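TetR family transcriptional regulator (Chloroflexus aurantiacus, PDB 3NRG) probably binds DNA as a transcriptional regulator, recognising cis-regulatory sequences through a helix-turn-helix motif near its amino terminus. Local coordinates at residues Y61-I65 and I111-A115; T85-A89 and L210-R215; K139-E143 and L155-A160. All blocks are in the same frame, centred on the assembly; numbering follows the deposited sequence.

Contact 1 of 3, residues Y61-I65 and I111-A115; sequences YLYLI and IAYKA
Ile-111 is the hub of a small apolar helix-helix joint, touched by Tyr-61, Leu-64 and Ile-65, where helix 57-78, which follows the predicted helix-turn-helix of the TetR fold, packs on helix 106-114. Beta-branching suits the residue to this place, because its two arms serve different partners. On the short arm, Ile-111 CG2 meets the terminal methyl CD1 of Ile-65 at 3.8 Å and, obliquely to the ring, Tyr-61 CE1 at 3.9 Å. The longer arm ends in Ile-111 CD1, which makes a looser contact of 4.5 Å with Leu-64 CD1. Small residues fill in beside this hub: Ile-65 CD1 also lies 4.1 Å from Ala-112 CA and 4.2 Å from Ala-115 CB, the short alanine side chains letting the isoleucine methyl come near the backbone.

Tyr-61 runs past Ile-111 in the opposite direction. With CG anti to the backbone N (chi1 -177°), its ring reaches across to helix 106-114, and its hydroxyl OH comes 3.4 Å from Ala-115 CB, a van der Waals approach; no hydrogen bond crosses between the two segments.

A second shell steadies these groups. Tyr-31 stacks edge-to-face with Tyr-61, while Leu-23 and Phe-26 of helix 12-28 pack on Ile-111, and Ile-130 of helix 124-147 reaches Ala-115. The DNA-binding region and the C-terminal region thus share one hydrophobic patch. In TetR relatives such an interface is a usual route for passing ligand-induced shifts to the DNA-binding helices, and this contact is consistent with that role. Within helix 57-78 itself, Ile-65 covers one face of the Tyr-61 ring one turn back, its CG1 lying 3.5 Å above the ring plane and offset toward the rim.

Contact 2 of 3, residues T85-A89 and L210-R215; sequences TDMFA and LERGMR
The ring of Phe-88 lies flat against the backbone of Glu-211, joining the first turn of helix 87-104 to the last turn of helix 196-214 in the C-terminal domain of this TetR-type protein. Glu-211 CA sits over one ring face in a CH-pi contact, 3.7 Å from the centroid, and the methyl CE of Met-87, a selenomethionine, covers the opposite face. Met-214 CB, 3.9 Å from Phe-88 CZ, comes in at the ring edge. A flat aromatic suits this slot, since both faces find carbon, and the rim meets Met-214 CB and Arg-215 NH2.

Arg-215 passes the ring the other way, its guanidinium plane 56° from the ring plane and Phe-88 CD2 over one guanidinium face. A bend at chi3 (-74°) folds the arginine back between two carboxylates. Its NH2 donates to the syn lone pair of Asp-86 OD1 at 2.7 Å, with the two flat groups only 11° from coplanar. The same NH2 reaches Glu-211 OE2 at 2.8 Å, on that oxygen's anti side. Asp-86 does double duty as N-cap, its OD2 accepting from Ala-89 N at 3.0 Å. Replacing Phe-88 by an alanine removes the ring, and is likely to open a gap between Met-87 and Glu-211 and leave the Arg-215 guanidinium without the carbon beside its face.

One arginine thus bridges two acids whose nearest oxygens, Asp-86 OD2 and Glu-211 OE2, are 4.6 Å apart. Its positive charge probably offsets their mutual repulsion and favours keeping both ionised, tying a helix start to a helix end.

Contact 3 of 3, residues K139-E143 and L155-A160; sequences KQLVE and LDADTA
Val-142 packs its CG1 methyl among Leu-155, Ala-157 and Ala-160, where helix 124-147 meets the start of helix 157-179, the next helix in the chain, in the C-terminal domain. A chi1 of 174° sets CG1 opposite the backbone N, and that methyl stands 3.8 Å from Ala-157 CA and equally 3.8 Å from Ala-160 CB, while Leu-155 CD2 comes in at 3.9 Å. The second methyl, CG2, rests on Ala-160 as well, so both branches of the valine are used. Alanine suits both Ala-157 and Ala-160 because a lone methyl lets the helix backbones approach closely.

Two longer side chains flank Ala-157. Glu-143 swings CG beside its backbone N (chi1 -81°), which brings Glu-143 CG to 3.7 Å from Ala-157 CB and touches the alanine with aliphatic carbon rather than with the carboxylate. Lys-139 is fully extended; its CG lies 4.1 Å from the same Ala-157 CB, and its ammonium ends near Asp-158. Lys-139 NZ and Asp-158 OD2 remain 4.1 Å apart, too far for a salt bridge, though some electrostatic attraction is likely.

Asp-156, the N-cap of the second helix, caps its start with the side chain. Its OD2 accepts from both Thr-159 N (2.9 Å) and Thr-159 OG1, the hydroxyl approaching from above the carboxylate plane.

The contact joins two helices that follow each other in the chain, 124-147 and 157-179. Lys-139 also reaches Ala-161 and Val-142 reaches Leu-164, continuing the interface along helix 157-179, while Met-214 of helix 196-214 packs on Ala-160 and Leu-164.

Overall arrangement
Contact 1 is the buried one, nearest the centre of the chain, and it joins the region following the helix-turn-helix to the C-terminal domain almost wholly through apolar groups, with no hydrogen bond across. Contacts 2 and 3 lie more than 20 Å from that centre, are partly buried, and add charged groups: a salt-bridge network in contact 2, in contact 3 only opposite charges beyond salt-bridge range. Their centres are 12 Å apart, and they touch through Met-87 against Leu-141 and Met-214 against Leu-155 and Ala-160. Both include an aspartate N-cap. The centre of contact 1 is about 31 and 28 Å from those of contacts 2 and 3. No two contacts share a helix, but 57-78 and 106-114 are chain neighbours of 87-104.

Contact 1 of 3, residues Y61-I65 and I111-A115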
ATOM      1  N   TYR A  61      13.528   8.763  -1.339  1.00 35.77           N
ATOM      2  CA  TYR A  61      12.531   7.819  -1.841  1.00 35.33           C
ATOM      3  C   TYR A  61      12.573   6.486  -1.079  1.00 39.23           C
ATOM      4  O   TYR A  61      11.519   5.931  -0.761  1.00 37.77           O
ATOM      5  CB  TYR A  61      12.712   7.586  -3.347  1.00 37.17           C
ATOM      6  CG  TYR A  61      11.658   6.677  -3.941  1.00 38.60           C
ATOM      7  CD1 TYR A  61      10.373   7.146  -4.202  1.00 39.91           C
ATOM      8  CD2 TYR A  61      11.943   5.348  -4.243  1.00 39.90           C
ATOM      9  CE1 TYR A  61       9.394   6.312  -4.736  1.00 41.16           C
ATOM     10  CE2 TYR A  61      10.974   4.506  -4.785  1.00 40.58           C
ATOM     11  CZ  TYR A  61       9.697   4.992  -5.026  1.00 48.68           C
ATOM     12  OH  TYR A  61       8.730   4.174  -5.557  1.00 47.05           O
ATOM     13  N   LEU A  62      13.788   5.977  -0.790  1.00 37.34           N
ATOM     14  CA  LEU A  62      13.980   4.735  -0.034  1.00 37.83           C
ATOM     15  C   LEU A  62      13.416   4.860   1.376  1.00 42.74           C
ATOM     16  O   LEU A  62      12.808   3.912   1.879  1.00 42.65           O
ATOM     17  CB  LEU A  62      15.472   4.365   0.031  1.00 39.29           C
ATOM     18  CG  LEU A  62      15.946   3.287  -0.943  1.00 45.32           C
ATOM     19  CD1 LEU A  62      16.010   3.816  -2.373  1.00 46.07           C
ATOM     20  CD2 LEU A  62      17.306   2.761  -0.542  1.00 49.77           C
ATOM     21  N   TYR A  63      13.619   6.035   2.019  1.00 39.27           N
ATOM     22  CA  TYR A  63      13.102   6.317   3.362  1.00 38.41           C
ATOM     23  C   TYR A  63      11.561   6.266   3.372  1.00 41.62           C
ATOM     24  O   TYR A  63      10.971   5.678   4.279  1.00 41.82           O
ATOM     25  CB  TYR A  63      13.618   7.690   3.856  1.00 39.59           C
ATOM     26  CG  TYR A  63      12.931   8.204   5.107  1.00 40.51           C
ATOM     27  CD1 TYR A  63      13.247   7.688   6.361  1.00 42.79           C
ATOM     28  CD2 TYR A  63      12.010   9.243   5.043  1.00 40.87           C
ATOM     29  CE1 TYR A  63      12.627   8.162   7.517  1.00 43.44           C
ATOM     30  CE2 TYR A  63      11.380   9.725   6.192  1.00 41.87           C
ATOM     31  CZ  TYR A  63      11.698   9.186   7.429  1.00 49.45           C
ATOM     32  OH  TYR A  63      11.093   9.664   8.566  1.00 51.43           O
ATOM     33  N   LEU A  64      10.924   6.855   2.347  1.00 36.54           N
ATOM     34  CA  LEU A  64       9.471   6.880   2.223  1.00 35.05           C
ATOM     35  C   LEU A  64       8.892   5.482   1.941  1.00 40.09           C
ATOM     36  O   LEU A  64       7.822   5.148   2.461  1.00 39.95           O
ATOM     37  CB  LEU A  64       9.040   7.875   1.133  1.00 34.46           C
ATOM     38  CG  LEU A  64       9.403   9.347   1.376  1.00 37.97           C
ATOM     39  CD1 LEU A  64       9.147  10.153   0.165  1.00 37.66           C
ATOM     40  CD2 LEU A  64       8.639   9.927   2.560  1.00 38.54           C
ATOM     41  N   ILE A  65       9.608   4.660   1.135  1.00 37.11           N
ATOM     42  CA  ILE A  65       9.203   3.278   0.829  1.00 36.48           C
ATOM     43  C   ILE A  65       9.299   2.397   2.094  1.00 40.60           C
ATOM     44  O   ILE A  65       8.364   1.640   2.393  1.00 39.71           O
ATOM     45  CB  ILE A  65      10.027   2.708  -0.385  1.00 39.80           C
ATOM     46  CG1 ILE A  65       9.546   3.312  -1.738  1.00 39.60           C
ATOM     47  CG2 ILE A  65      10.023   1.158  -0.421  1.00 40.25           C
ATOM     48  CD1 ILE A  65       8.090   2.900  -2.192  1.00 42.85           C
ATOM     49  N   ILE A 111       2.539   6.003  -3.012  1.00 31.43           N
ATOM     50  CA  ILE A 111       3.974   5.901  -3.320  1.00 32.09           C
ATOM     51  C   ILE A 111       4.363   4.416  -3.551  1.00 37.81           C
ATOM     52  O   ILE A 111       5.046   4.101  -4.528  1.00 38.25           O
ATOM     53  CB  ILE A 111       4.835   6.583  -2.206  1.00 34.83           C
ATOM     54  CG1 ILE A 111       4.574   8.110  -2.165  1.00 35.58           C
ATOM     55  CG2 ILE A 111       6.332   6.281  -2.396  1.00 35.23           C
ATOM     56  CD1 ILE A 111       4.983   8.799  -0.849  1.00 41.85           C
ATOM     57  N   ALA A 112       3.864   3.511  -2.688  1.00 34.83           N
ATOM     58  CA  ALA A 112       4.108   2.068  -2.807  1.00 34.99           C
ATOM     59  C   ALA A 112       3.420   1.487  -4.058  1.00 39.78           C
ATOM     60  O   ALA A 112       3.959   0.575  -4.691  1.00 40.00           O
ATOM     61  CB  ALA A 112       3.621   1.352  -1.556  1.00 35.28           C
ATOM     62  N   TYR A 113       2.232   2.035  -4.416  1.00 36.02           N
ATOM     63  CA  TYR A 113       1.472   1.608  -5.591  1.00 35.56           C
ATOM     64  C   TYR A 113       2.196   1.987  -6.885  1.00 40.94           C
ATOM     65  O   TYR A 113       2.246   1.172  -7.813  1.00 40.75           O
ATOM     66  CB  TYR A 113       0.055   2.214  -5.564  1.00 36.30           C
ATOM     67  CG  TYR A 113      -0.790   1.871  -6.777  1.00 37.58           C
ATOM     68  CD1 TYR A 113      -1.424   0.637  -6.885  1.00 39.21           C
ATOM     69  CD2 TYR A 113      -1.029   2.815  -7.775  1.00 38.60           C
ATOM     70  CE1 TYR A 113      -2.214   0.322  -7.992  1.00 40.42           C
ATOM     71  CE2 TYR A 113      -1.823   2.514  -8.883  1.00 39.85           C
ATOM     72  CZ  TYR A 113      -2.416   1.267  -8.986  1.00 47.48           C
ATOM     73  OH  TYR A 113      -3.202   0.973 -10.071  1.00 48.26           O
ATOM     74  N   LYS A 114       2.757   3.231  -6.952  1.00 38.26           N
ATOM     75  CA  LYS A 114       3.476   3.699  -8.139  0.50 38.86           C
ATOM     76  C   LYS A 114       4.759   2.889  -8.378  1.00 43.99           C
ATOM     77  O   LYS A 114       5.153   2.699  -9.524  1.00 44.86           O
ATOM     78  CB  LYS A 114       3.793   5.201  -8.037  0.50 41.50           C
ATOM     79  CG  LYS A 114       2.616   6.110  -8.381  0.50 49.81           C
ATOM     80  CD  LYS A 114       3.062   7.569  -8.494  0.50 58.44           C
ATOM     81  CE  LYS A 114       1.982   8.451  -9.066  0.50 66.15           C
ATOM     82  NZ  LYS A 114       2.472   9.823  -9.318  0.50 73.41           N
ATOM     83  N   ALA A 115       5.388   2.374  -7.289  1.00 40.59           N
ATOM     84  CA  ALA A 115       6.618   1.570  -7.371  1.00 41.01           C
ATOM     85  C   ALA A 115       6.415   0.272  -8.179  1.00 46.17           C
ATOM     86  O   ALA A 115       7.383  -0.285  -8.700  1.00 46.16           O
ATOM     87  CB  ALA A 115       7.122   1.241  -5.971  1.00 41.56           C
TER

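Contact 2 of 3, residues T85-A89 and L210-R215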
ATOM      1  N   THR A  85     -10.798 -20.505  10.136  1.00 41.01           N
ATOM      2  CA  THR A  85      -9.852 -21.485   9.576  1.00 40.19           C
ATOM      3  C   THR A  85     -10.061 -21.569   8.054  1.00 40.56           C
ATOM      4  O   THR A  85      -9.333 -22.283   7.363  1.00 41.03           O
ATOM      5  CB  THR A  85     -10.027 -22.870  10.249  1.00 49.62           C
ATOM      6  OG1 THR A  85     -11.336 -23.379   9.968  1.00 45.83           O
ATOM      7  CG2 THR A  85      -9.782 -22.826  11.756  1.00 50.88           C
ATOM      8  N   ASP A  86     -11.073 -20.839   7.544  1.00 33.22           N
ATOM      9  CA  ASP A  86     -11.431 -20.814   6.130  1.00 30.87           C
ATOM     10  C   ASP A  86     -10.553 -19.823   5.378  1.00 34.01           C
ATOM     11  O   ASP A  86     -10.385 -18.685   5.830  1.00 34.82           O
ATOM     12  CB  ASP A  86     -12.911 -20.440   5.973  1.00 31.78           C
ATOM     13  CG  ASP A  86     -13.433 -20.559   4.562  1.00 36.45           C
ATOM     14  OD1 ASP A  86     -13.620 -21.699   4.097  1.00 37.58           O
ATOM     15  OD2 ASP A  86     -13.735 -19.511   3.950  1.00 39.80           O
HETATM   16  N   MSE A  87      -9.996 -20.249   4.224  1.00 28.10           N
HETATM   17  CA  MSE A  87      -9.118 -19.414   3.403  1.00 25.81           C
HETATM   18  C   MSE A  87      -9.837 -18.171   2.873  1.00 29.97           C
HETATM   19  O   MSE A  87      -9.256 -17.083   2.866  1.00 29.36           O
HETATM   20  CB  MSE A  87      -8.526 -20.225   2.240  1.00 27.31           C
HETATM   21  CG  MSE A  87      -7.340 -19.534   1.565  1.00 32.51           C
HETATM   22 SE   MSE A  87      -6.845 -20.390  -0.073  0.75 39.02          SE
HETATM   23  CE  MSE A  87      -8.105 -19.602  -1.213  1.00 35.32           C
ATOM     24  N   PHE A  88     -11.099 -18.329   2.429  1.00 26.49           N
ATOM     25  CA  PHE A  88     -11.873 -17.215   1.883  1.00 25.42           C
ATOM     26  C   PHE A  88     -12.331 -16.229   2.948  1.00 29.50           C
ATOM     27  O   PHE A  88     -12.346 -15.024   2.696  1.00 28.46           O
ATOM     28  CB  PHE A  88     -13.030 -17.721   1.019  1.00 26.79           C
ATOM     29  CG  PHE A  88     -12.535 -18.446  -0.209  1.00 27.86           C
ATOM     30  CD1 PHE A  88     -11.969 -17.742  -1.271  1.00 29.47           C
ATOM     31  CD2 PHE A  88     -12.543 -19.834  -0.268  1.00 29.94           C
ATOM     32  CE1 PHE A  88     -11.447 -18.417  -2.376  1.00 30.09           C
ATOM     33  CE2 PHE A  88     -12.045 -20.504  -1.387  1.00 32.31           C
ATOM     34  CZ  PHE A  88     -11.508 -19.791  -2.436  1.00 29.80           C
ATOM     35  N   ALA A  89     -12.605 -16.722   4.168  1.00 27.23           N
ATOM     36  CA  ALA A  89     -12.950 -15.858   5.293  1.00 27.44           C
ATOM     37  C   ALA A  89     -11.713 -15.056   5.713  1.00 32.08           C
ATOM     38  O   ALA A  89     -11.832 -13.876   6.060  1.00 33.31           O
ATOM     39  CB  ALA A  89     -13.461 -16.687   6.452  1.00 29.07           C
ATOM     40  N   LEU A 210     -14.480 -15.067  -6.191  1.00 24.75           N
ATOM     41  CA  LEU A 210     -13.240 -15.843  -6.066  1.00 24.46           C
ATOM     42  C   LEU A 210     -13.485 -17.201  -5.401  1.00 29.52           C
ATOM     43  O   LEU A 210     -12.880 -18.201  -5.802  1.00 29.89           O
ATOM     44  CB  LEU A 210     -12.178 -15.048  -5.288  1.00 24.05           C
ATOM     45  CG  LEU A 210     -11.738 -13.699  -5.908  1.00 27.73           C
ATOM     46  CD1 LEU A 210     -10.981 -12.869  -4.905  1.00 27.20           C
ATOM     47  CD2 LEU A 210     -10.907 -13.905  -7.166  1.00 29.59           C
ATOM     48  N   GLU A 211     -14.411 -17.244  -4.414  1.00 25.72           N
ATOM     49  CA  GLU A 211     -14.771 -18.472  -3.706  1.00 25.58           C
ATOM     50  C   GLU A 211     -15.444 -19.479  -4.647  1.00 31.17           C
ATOM     51  O   GLU A 211     -15.008 -20.628  -4.719  1.00 32.11           O
ATOM     52  CB  GLU A 211     -15.669 -18.157  -2.500  1.00 26.78           C
ATOM     53  CG  GLU A 211     -15.946 -19.356  -1.608  1.00 32.45           C
ATOM     54  CD  GLU A 211     -16.884 -19.085  -0.451  1.00 50.98           C
ATOM     55  OE1 GLU A 211     -17.762 -18.202  -0.584  1.00 45.44           O
ATOM     56  OE2 GLU A 211     -16.776 -19.798   0.571  1.00 50.95           O
ATOM     57  N   ARG A 212     -16.480 -19.038  -5.398  1.00 27.37           N
ATOM     58  CA  ARG A 212     -17.185 -19.913  -6.348  1.00 27.41           C
ATOM     59  C   ARG A 212     -16.250 -20.393  -7.463  1.00 31.58           C
ATOM     60  O   ARG A 212     -16.369 -21.528  -7.926  1.00 33.30           O
ATOM     61  CB  ARG A 212     -18.409 -19.207  -6.955  1.00 25.97           C
ATOM     62  CG  ARG A 212     -19.544 -18.962  -5.972  1.00 30.12           C
ATOM     63  CD  ARG A 212     -20.807 -18.495  -6.681  1.00 38.49           C
ATOM     64  NE  ARG A 212     -20.620 -17.212  -7.364  1.00 43.89           N
ATOM     65  CZ  ARG A 212     -20.950 -16.034  -6.840  1.00 54.25           C
ATOM     66  NH1 ARG A 212     -21.499 -15.968  -5.632  1.00 44.54           N
ATOM     67  NH2 ARG A 212     -20.743 -14.916  -7.523  1.00 31.45           N
ATOM     68  N   GLY A 213     -15.328 -19.528  -7.870  1.00 25.78           N
ATOM     69  CA  GLY A 213     -14.386 -19.830  -8.938  1.00 24.85           C
ATOM     70  C   GLY A 213     -13.268 -20.783  -8.560  1.00 27.06           C
ATOM     71  O   GLY A 213     -12.743 -21.486  -9.428  1.00 27.52           O
HETATM   72  N   MSE A 214     -12.882 -20.815  -7.264  1.00 20.94           N
HETATM   73  CA  MSE A 214     -11.730 -21.617  -6.814  1.00 18.89           C
HETATM   74  C   MSE A 214     -12.072 -22.794  -5.902  1.00 30.40           C
HETATM   75  O   MSE A 214     -11.352 -23.797  -5.925  1.00 31.84           O
HETATM   76  CB  MSE A 214     -10.675 -20.728  -6.146  1.00 17.70           C
HETATM   77  CG  MSE A 214     -10.112 -19.687  -7.061  1.00 19.72           C
HETATM   78 SE   MSE A 214      -8.831 -18.566  -6.178  0.75 21.54          SE
HETATM   79  CE  MSE A 214      -8.677 -17.208  -7.542  1.00 17.23           C
ATOM     80  N   ARG A 215     -13.096 -22.647  -5.029  1.00 30.50           N
ATOM     81  CA  ARG A 215     -13.451 -23.713  -4.079  1.00 32.77           C
ATOM     82  C   ARG A 215     -14.000 -24.952  -4.780  1.00 40.37           C
ATOM     83  O   ARG A 215     -14.704 -24.831  -5.784  1.00 39.72           O
ATOM     84  CB  ARG A 215     -14.438 -23.209  -3.014  1.00 34.00           C
ATOM     85  CG  ARG A 215     -14.522 -24.128  -1.796  1.00 43.15           C
ATOM     86  CD  ARG A 215     -15.702 -23.808  -0.907  1.00 47.10           C
ATOM     87  NE  ARG A 215     -15.494 -22.583  -0.138  1.00 53.63           N
ATOM     88  CZ  ARG A 215     -14.872 -22.538   1.037  1.00 66.46           C
ATOM     89  NH1 ARG A 215     -14.359 -23.644   1.568  1.00 54.81           N
ATOM     90  NH2 ARG A 215     -14.744 -21.387   1.681  1.00 49.21           N
TER

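Contact 3 of 3, residues K139-E143 and L155-A160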
ATOM      1  N   LYS A 139       0.160 -17.457  -3.754  1.00 26.49           N
ATOM      2  CA  LYS A 139       0.517 -18.754  -4.355  1.00 27.34           C
ATOM      3  C   LYS A 139       0.679 -19.824  -3.268  1.00 33.93           C
ATOM      4  O   LYS A 139       0.187 -20.940  -3.428  1.00 33.71           O
ATOM      5  CB  LYS A 139       1.798 -18.629  -5.199  1.00 29.48           C
ATOM      6  CG  LYS A 139       2.024 -19.803  -6.145  1.00 36.81           C
ATOM      7  CD  LYS A 139       3.318 -19.657  -6.924  1.00 41.29           C
ATOM      8  CE  LYS A 139       3.590 -20.868  -7.777  1.00 53.30           C
ATOM      9  NZ  LYS A 139       4.856 -20.728  -8.536  1.00 64.26           N
ATOM     10  N   GLN A 140       1.311 -19.453  -2.136  1.00 32.61           N
ATOM     11  CA  GLN A 140       1.494 -20.341  -0.984  1.00 33.82           C
ATOM     12  C   GLN A 140       0.128 -20.743  -0.395  1.00 37.12           C
ATOM     13  O   GLN A 140      -0.088 -21.921  -0.117  1.00 38.21           O
ATOM     14  CB  GLN A 140       2.369 -19.651   0.085  1.00 35.85           C
ATOM     15  CG  GLN A 140       2.795 -20.561   1.242  1.00 59.17           C
ATOM     16  CD  GLN A 140       3.521 -19.798   2.342  1.00 80.30           C
ATOM     17  OE1 GLN A 140       4.248 -18.823   2.097  1.00 75.24           O
ATOM     18  NE2 GLN A 140       3.371 -20.259   3.577  1.00 72.15           N
ATOM     19  N   LEU A 141      -0.809 -19.767  -0.261  1.00 32.29           N
ATOM     20  CA  LEU A 141      -2.166 -20.019   0.268  1.00 31.43           C
ATOM     21  C   LEU A 141      -2.970 -20.933  -0.650  1.00 34.97           C
ATOM     22  O   LEU A 141      -3.672 -21.821  -0.161  1.00 35.66           O
ATOM     23  CB  LEU A 141      -2.937 -18.701   0.489  1.00 30.19           C
ATOM     24  CG  LEU A 141      -2.410 -17.749   1.567  1.00 34.16           C
ATOM     25  CD1 LEU A 141      -3.214 -16.477   1.584  1.00 33.08           C
ATOM     26  CD2 LEU A 141      -2.453 -18.387   2.941  1.00 36.05           C
ATOM     27  N   VAL A 142      -2.880 -20.710  -1.984  1.00 30.04           N
ATOM     28  CA  VAL A 142      -3.596 -21.529  -2.974  1.00 29.38           C
ATOM     29  C   VAL A 142      -3.038 -22.959  -2.990  1.00 34.10           C
ATOM     30  O   VAL A 142      -3.818 -23.915  -3.004  1.00 34.10           O
ATOM     31  CB  VAL A 142      -3.613 -20.874  -4.390  1.00 32.14           C
ATOM     32  CG1 VAL A 142      -4.228 -21.806  -5.427  1.00 32.03           C
ATOM     33  CG2 VAL A 142      -4.353 -19.548  -4.366  1.00 30.75           C
ATOM     34  N   GLU A 143      -1.690 -23.108  -2.921  1.00 31.41           N
ATOM     35  CA  GLU A 143      -1.038 -24.431  -2.869  1.00 32.81           C
ATOM     36  C   GLU A 143      -1.466 -25.210  -1.629  1.00 37.27           C
ATOM     37  O   GLU A 143      -1.694 -26.419  -1.718  1.00 37.81           O
ATOM     38  CB  GLU A 143       0.489 -24.301  -2.934  1.00 35.05           C
ATOM     39  CG  GLU A 143       1.010 -24.120  -4.349  1.00 45.33           C
ATOM     40  CD  GLU A 143       2.446 -23.648  -4.474  1.00 66.04           C
ATOM     41  OE1 GLU A 143       2.919 -22.917  -3.573  1.00 60.49           O
ATOM     42  OE2 GLU A 143       3.061 -23.921  -5.530  1.00 63.70           O
ATOM     43  N   LEU A 155      -6.631 -26.864 -10.310  1.00 33.89           N
ATOM     44  CA  LEU A 155      -6.347 -25.426 -10.264  1.00 31.87           C
ATOM     45  C   LEU A 155      -4.850 -25.119 -10.350  1.00 36.19           C
ATOM     46  O   LEU A 155      -4.048 -25.742  -9.649  1.00 37.06           O
ATOM     47  CB  LEU A 155      -6.952 -24.810  -8.984  1.00 30.63           C
ATOM     48  CG  LEU A 155      -6.958 -23.274  -8.875  1.00 33.37           C
ATOM     49  CD1 LEU A 155      -7.911 -22.653  -9.870  1.00 32.33           C
ATOM     50  CD2 LEU A 155      -7.333 -22.837  -7.478  1.00 34.24           C
ATOM     51  N   ASP A 156      -4.473 -24.166 -11.228  1.00 31.41           N
ATOM     52  CA  ASP A 156      -3.091 -23.720 -11.343  1.00 31.22           C
ATOM     53  C   ASP A 156      -2.848 -22.634 -10.300  1.00 33.76           C
ATOM     54  O   ASP A 156      -3.505 -21.588 -10.338  1.00 31.99           O
ATOM     55  CB  ASP A 156      -2.805 -23.193 -12.755  1.00 33.62           C
ATOM     56  CG  ASP A 156      -1.355 -22.799 -12.967  1.00 47.89           C
ATOM     57  OD1 ASP A 156      -0.534 -23.695 -13.253  1.00 50.76           O
ATOM     58  OD2 ASP A 156      -1.045 -21.595 -12.847  1.00 52.97           O
ATOM     59  N   ALA A 157      -1.964 -22.917  -9.315  1.00 31.24           N
ATOM     60  CA  ALA A 157      -1.672 -22.009  -8.196  1.00 30.22           C
ATOM     61  C   ALA A 157      -1.166 -20.649  -8.657  1.00 33.08           C
ATOM     62  O   ALA A 157      -1.584 -19.627  -8.108  1.00 31.96           O
ATOM     63  CB  ALA A 157      -0.673 -22.649  -7.247  1.00 31.86           C
ATOM     64  N   ASP A 158      -0.276 -20.630  -9.671  1.00 29.66           N
ATOM     65  CA  ASP A 158       0.279 -19.392 -10.220  1.00 28.96           C
ATOM     66  C   ASP A 158      -0.833 -18.498 -10.814  1.00 30.86           C
ATOM     67  O   ASP A 158      -0.868 -17.291 -10.542  1.00 29.60           O
ATOM     68  CB  ASP A 158       1.347 -19.709 -11.277  1.00 31.77           C
ATOM     69  CG  ASP A 158       2.088 -18.490 -11.780  1.00 43.31           C
ATOM     70  OD1 ASP A 158       1.504 -17.733 -12.580  1.00 43.52           O
ATOM     71  OD2 ASP A 158       3.272 -18.322 -11.417  1.00 50.14           O
ATOM     72  N   THR A 159      -1.754 -19.105 -11.589  1.00 26.04           N
ATOM     73  CA  THR A 159      -2.876 -18.408 -12.219  1.00 24.63           C
ATOM     74  C   THR A 159      -3.835 -17.834 -11.161  1.00 27.94           C
ATOM     75  O   THR A 159      -4.234 -16.673 -11.259  1.00 26.09           O
ATOM     76  CB  THR A 159      -3.582 -19.349 -13.219  1.00 29.33           C
ATOM     77  OG1 THR A 159      -2.623 -19.834 -14.160  1.00 30.77           O
ATOM     78  CG2 THR A 159      -4.712 -18.670 -13.952  1.00 24.46           C
ATOM     79  N   ALA A 160      -4.189 -18.650 -10.140  1.00 25.72           N
ATOM     80  CA  ALA A 160      -5.070 -18.220  -9.048  1.00 24.78           C
ATOM     81  C   ALA A 160      -4.424 -17.083  -8.234  1.00 29.94           C
ATOM     82  O   ALA A 160      -5.122 -16.149  -7.830  1.00 29.60           O
ATOM     83  CB  ALA A 160      -5.393 -19.398  -8.142  1.00 25.61           C
TER